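Local structure of shikimate dehydrogenase (NADP(+)) (Thermotoga maritima, 3U62) at residues A[20-25]-A[231-236]; A[33-38]-A[47-52]. The protein probably catalyses the reversible NADPH-linked reduction of 3-dehydroshikimate to shikimate in the pathway to chorismate and the aromatic amino acids. One frame throughout, in Å; residues are numbered along the deposited sequence.

Contact 1 joins helix 15-26 of the substrate-binding domain to helix 222-235 from late in the chain, its segments 20-25 and 231-236 lying 206 residues apart at their closest ends. Contact 2 is local, linking strand 31-36 to helix 42-52 with eight residues between segments 33-38 and 47-52, and it is nested within the loop that contact 1 closes. They share no helix or strand, although helix 15-26 and strand 31-36 follow each other in the chain; their nearest atoms lie about 5 Å apart without touching. All three touching residues of contact 1 are buried and meet through carbon atoms. In contact 2 two isoleucines are buried, while a partly exposed glutamate and arginine add a salt bridge at the margin.

Contact 1. Residues A[20-25]-A[231-236]; sequences NEYFKR and ENLKIW
L233 reaches the ring of Y22 from the opposite direction and lays one methyl over its face. CD1 of L233 stands 3.9 Å from the centroid of the Y22 ring, only 20° off the normal, which meets the geometry of a CH-pi contact. This methyl is displaced toward the phenol end, the ring atom closest to CD1 of L233 being CZ of Y22 at 3.7 Å. The Y22 torsion supports this approach: with CG anti to the backbone N (chi1 167°), the ring extends from helix 15-26 toward helix 222-235. The second branch serves both aromatic rings, CD2 of L233 lying 3.8 Å from CE2 of Y22 and 4.1 Å from CE2 of F23. Its approach to F23 is oblique. Within helix 15-26, CE2 of F23 also sits at the edge of the Y22 ring, in its plane. The CA atoms of Y22 and L233 remain 10.4 Å apart, so these side chains span the interval between the helices. V243, F244 and F248 of helix 241-248 add further apolar packing around Y22 and L233. The phenol OH is hydrogen-bonded to I238 O and D240 N, consistent with a ring that offers its carbon face to leucine while its polar end is fixed in the loop following helix 222-235.

Contact 2. Residues A[33-38]-A[47-52]; sequences GMEEIP and RRILEE
E35 of strand 31-36 and I37, just past its end, meet R48 and I49 of helix 42-52. The strand is the outermost of the mixed sheet in the substrate-binding domain; the helix follows it and leads to strand 55-58 of the same sheet, with strand 2-7 between the two parallel strands: a beta-alpha-beta crossover.

The tight part centres on I49. CD1 of I49 lies 3.5 Å from CG of E35, the two side chains sliding past each other in opposite directions, so the glutamate contributes its aliphatic portion to the packing. I37 meets I49 tip to tip, with CD1 of I37 4.0 Å from CG1 of I49. F56 of strand 55-58 continues the apolar surface beside I49.

On the more exposed side, E35, R48 and E52 form a salt-bridge network. In the R48-E35 salt bridge, NH2 of R48 donates to OE1 of E35 over 2.8 Å, nearly straight at 173°. The oxygen lies in the guanidinium plane, yet the nitrogen approaches from above the carboxylate; with the planes 64° apart, the pairing is not coplanar, and its second bond is weak. A bend in the arginine chain at chi3 turns the guanidinium toward the strand. CD1 of I49, its helix neighbour, sits over one guanidinium face, offset toward the rim. E35 OE2 also bonds to Y53 OH, beyond the helix. Replacing E35 with an alanine would probably leave R48 without its strand-side charge partner and Y53 OH without its carboxylate acceptor, and open a gap beside CD1 of I49. At the looser margin, NH1 of R48 makes a weak bond to OE2 of E35 at 3.4 Å and another weak one to OE1 of E52 at 3.0 Å, the latter bent to 126°.

Contact 1. Residues A[20-25]-A[231-236]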
# COMPACT_ATOMS: atom_id res chain seq x y z
N ASN A 20 9.48 12.66 -11.16
CA ASN A 20 10.32 13.66 -11.82
C ASN A 20 10.51 13.41 -13.31
O ASN A 20 10.53 14.36 -14.10
CB ASN A 20 11.68 13.79 -11.12
CG ASN A 20 11.58 14.54 -9.80
OD1 ASN A 20 10.90 15.56 -9.70
ND2 ASN A 20 12.27 14.03 -8.79
N GLU A 21 10.67 12.14 -13.70
CA GLU A 21 10.74 11.78 -15.11
C GLU A 21 9.41 12.08 -15.80
O GLU A 21 9.38 12.59 -16.92
CB GLU A 21 11.10 10.30 -15.29
CG GLU A 21 11.36 9.88 -16.75
CD GLU A 21 11.55 8.38 -16.93
OE1 GLU A 21 11.36 7.60 -15.96
OE2 GLU A 21 11.91 7.96 -18.06
N TYR A 22 8.32 11.78 -15.10
CA TYR A 22 6.97 12.04 -15.58
C TYR A 22 6.73 13.53 -15.82
O TYR A 22 6.23 13.92 -16.88
CB TYR A 22 5.93 11.47 -14.60
CG TYR A 22 4.52 11.95 -14.84
CD1 TYR A 22 3.69 11.32 -15.76
CD2 TYR A 22 4.01 13.04 -14.13
CE1 TYR A 22 2.40 11.77 -15.98
CE2 TYR A 22 2.72 13.50 -14.34
CZ TYR A 22 1.92 12.85 -15.27
OH TYR A 22 0.64 13.29 -15.48
N PHE A 23 7.08 14.36 -14.83
CA PHE A 23 6.93 15.81 -14.96
C PHE A 23 7.73 16.36 -16.13
O PHE A 23 7.23 17.19 -16.89
CB PHE A 23 7.32 16.54 -13.66
CG PHE A 23 6.44 16.22 -12.48
CD1 PHE A 23 7.00 16.13 -11.20
CD2 PHE A 23 5.07 16.03 -12.63
CE1 PHE A 23 6.20 15.84 -10.10
CE2 PHE A 23 4.27 15.74 -11.53
CZ PHE A 23 4.83 15.65 -10.26
N LYS A 24 8.97 15.89 -16.28
CA LYS A 24 9.85 16.34 -17.36
C LYS A 24 9.29 15.95 -18.73
O LYS A 24 9.28 16.78 -19.65
CB LYS A 24 11.27 15.81 -17.18
CG LYS A 24 12.29 16.44 -18.14
CD LYS A 24 13.68 15.86 -17.95
CE LYS A 24 14.62 16.35 -19.04
NZ LYS A 24 16.03 15.90 -18.80
N ARG A 25 8.84 14.71 -18.86
CA ARG A 25 8.27 14.21 -20.11
C ARG A 25 6.97 14.94 -20.48
O ARG A 25 6.68 15.14 -21.66
CB ARG A 25 8.05 12.69 -20.02
CG ARG A 25 7.43 12.03 -21.25
CD ARG A 25 8.32 12.13 -22.48
NE ARG A 25 7.64 11.61 -23.67
CZ ARG A 25 6.77 12.31 -24.40
NH1 ARG A 25 6.48 13.57 -24.10
NH2 ARG A 25 6.20 11.74 -25.46
N GLU A 231 -3.88 7.78 -9.28
CA GLU A 231 -4.88 8.47 -8.47
C GLU A 231 -4.31 9.72 -7.80
O GLU A 231 -4.99 10.75 -7.73
CB GLU A 231 -5.46 7.51 -7.42
CG GLU A 231 -6.76 8.00 -6.76
CD GLU A 231 -7.98 7.90 -7.67
OE1 GLU A 231 -7.94 7.13 -8.67
OE2 GLU A 231 -8.99 8.60 -7.37
N ASN A 232 -3.06 9.64 -7.33
CA ASN A 232 -2.36 10.79 -6.76
C ASN A 232 -2.32 11.96 -7.73
O ASN A 232 -2.63 13.10 -7.37
CB ASN A 232 -0.91 10.43 -6.39
CG ASN A 232 -0.82 9.42 -5.26
OD1 ASN A 232 -1.77 9.22 -4.50
ND2 ASN A 232 0.33 8.77 -5.15
N LEU A 233 -1.93 11.67 -8.97
CA LEU A 233 -1.79 12.68 -10.01
C LEU A 233 -3.14 13.29 -10.40
O LEU A 233 -3.21 14.47 -10.74
CB LEU A 233 -1.07 12.11 -11.24
CG LEU A 233 0.41 11.75 -11.06
CD1 LEU A 233 0.89 10.93 -12.24
CD2 LEU A 233 1.29 12.99 -10.89
N LYS A 234 -4.19 12.48 -10.35
CA LYS A 234 -5.55 12.97 -10.61
C LYS A 234 -6.00 13.93 -9.51
O LYS A 234 -6.57 14.98 -9.80
CB LYS A 234 -6.54 11.80 -10.74
CG LYS A 234 -6.41 11.01 -12.03
CD LYS A 234 -7.44 9.89 -12.09
CE LYS A 234 -7.29 9.06 -13.35
NZ LYS A 234 -8.35 8.02 -13.46
N ILE A 235 -5.73 13.57 -8.26
CA ILE A 235 -6.02 14.42 -7.11
C ILE A 235 -5.26 15.74 -7.20
O ILE A 235 -5.81 16.81 -6.93
CB ILE A 235 -5.74 13.69 -5.77
CG1 ILE A 235 -6.79 12.61 -5.53
CG2 ILE A 235 -5.71 14.67 -4.59
CD1 ILE A 235 -6.47 11.64 -4.41
N TRP A 236 -3.99 15.66 -7.60
CA TRP A 236 -3.14 16.84 -7.73
C TRP A 236 -3.44 17.68 -8.98
O TRP A 236 -2.88 18.77 -9.15
CB TRP A 236 -1.66 16.43 -7.68
CG TRP A 236 -1.22 15.85 -6.36
CD1 TRP A 236 -1.77 16.11 -5.13
CD2 TRP A 236 -0.15 14.93 -6.13
NE1 TRP A 236 -1.10 15.41 -4.15
CE2 TRP A 236 -0.10 14.68 -4.73
CE3 TRP A 236 0.79 14.30 -6.96
CZ2 TRP A 236 0.84 13.81 -4.15
CZ3 TRP A 236 1.72 13.44 -6.38
CH2 TRP A 236 1.74 13.20 -4.99

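Contact 2. Residues A[33-38]-A[47-52]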
# COMPACT_ATOMS: atom_id res chain seq x y z
N GLY A 33 10.29 15.32 -4.25
CA GLY A 33 11.43 15.05 -3.38
C GLY A 33 11.20 13.94 -2.37
O GLY A 33 10.37 13.06 -2.59
N MET A 34 11.94 14.00 -1.27
CA MET A 34 11.86 13.00 -0.21
C MET A 34 12.26 13.59 1.14
O MET A 34 13.20 14.39 1.23
CB MET A 34 12.75 11.79 -0.54
CG MET A 34 14.22 12.12 -0.79
SD MET A 34 15.30 10.68 -0.74
CE MET A 34 14.63 9.69 -2.08
N GLU A 35 11.53 13.19 2.18
CA GLU A 35 11.80 13.67 3.53
C GLU A 35 11.73 12.48 4.49
O GLU A 35 10.64 12.02 4.85
CB GLU A 35 10.78 14.75 3.93
CG GLU A 35 10.70 15.95 2.98
CD GLU A 35 11.71 17.05 3.29
OE1 GLU A 35 12.58 16.86 4.17
OE2 GLU A 35 11.64 18.12 2.65
N GLU A 36 12.90 11.98 4.89
CA GLU A 36 12.97 10.87 5.83
C GLU A 36 12.91 11.40 7.26
O GLU A 36 13.91 11.86 7.82
CB GLU A 36 14.22 10.02 5.60
CG GLU A 36 14.13 8.62 6.20
CD GLU A 36 15.28 7.73 5.75
OE1 GLU A 36 16.38 7.83 6.34
OE2 GLU A 36 15.09 6.93 4.81
N ILE A 37 11.71 11.34 7.85
CA ILE A 37 11.44 11.93 9.15
C ILE A 37 11.23 10.82 10.19
O ILE A 37 10.34 9.99 10.03
CB ILE A 37 10.18 12.83 9.11
CG1 ILE A 37 10.28 13.84 7.96
CG2 ILE A 37 9.98 13.54 10.45
CD1 ILE A 37 8.96 14.46 7.54
N PRO A 38 12.08 10.80 11.24
CA PRO A 38 11.85 9.83 12.31
C PRO A 38 10.58 10.16 13.11
O PRO A 38 10.23 11.34 13.23
CB PRO A 38 13.10 9.97 13.19
CG PRO A 38 13.62 11.34 12.90
CD PRO A 38 13.29 11.60 11.47
N ARG A 47 5.15 20.30 10.18
CA ARG A 47 4.70 21.68 10.01
C ARG A 47 5.49 22.38 8.90
O ARG A 47 4.92 23.16 8.12
CB ARG A 47 4.78 22.45 11.33
CG ARG A 47 3.84 21.88 12.39
CD ARG A 47 4.13 22.39 13.79
NE ARG A 47 3.52 21.53 14.81
CZ ARG A 47 2.30 21.68 15.30
NH1 ARG A 47 1.52 22.68 14.89
NH2 ARG A 47 1.84 20.83 16.21
N ARG A 48 6.78 22.09 8.82
CA ARG A 48 7.66 22.56 7.75
C ARG A 48 7.21 22.00 6.39
O ARG A 48 7.16 22.73 5.40
CB ARG A 48 9.10 22.16 8.05
CG ARG A 48 10.12 22.56 6.99
CD ARG A 48 11.52 22.05 7.32
NE ARG A 48 11.63 20.59 7.29
CZ ARG A 48 11.90 19.87 6.21
NH1 ARG A 48 12.10 20.46 5.03
NH2 ARG A 48 11.97 18.54 6.30
N ILE A 49 6.90 20.71 6.37
CA ILE A 49 6.44 20.01 5.16
C ILE A 49 5.15 20.63 4.62
O ILE A 49 5.02 20.85 3.42
CB ILE A 49 6.22 18.48 5.43
CG1 ILE A 49 7.52 17.80 5.90
CG2 ILE A 49 5.62 17.77 4.20
CD1 ILE A 49 8.71 17.97 4.96
N LEU A 50 4.21 20.91 5.53
CA LEU A 50 2.92 21.50 5.16
C LEU A 50 3.06 22.89 4.55
O LEU A 50 2.22 23.31 3.75
CB LEU A 50 1.97 21.53 6.36
CG LEU A 50 1.45 20.18 6.89
CD1 LEU A 50 0.85 20.35 8.28
CD2 LEU A 50 0.44 19.55 5.94
N GLU A 51 4.12 23.60 4.93
CA GLU A 51 4.36 24.94 4.42
C GLU A 51 5.17 24.95 3.13
O GLU A 51 5.00 25.85 2.30
CB GLU A 51 5.07 25.80 5.48
CG GLU A 51 4.19 26.14 6.68
CD GLU A 51 4.86 27.10 7.64
OE1 GLU A 51 5.69 27.94 7.19
OE2 GLU A 51 4.56 27.04 8.85
N GLU A 52 6.02 23.94 2.95
CA GLU A 52 6.98 23.93 1.84
C GLU A 52 6.52 23.18 0.59
O GLU A 52 7.04 23.41 -0.50
CB GLU A 52 8.34 23.39 2.31
CG GLU A 52 9.13 24.38 3.16
CD GLU A 52 10.42 23.80 3.72
OE1 GLU A 52 10.77 22.64 3.41
OE2 GLU A 52 11.09 24.52 4.50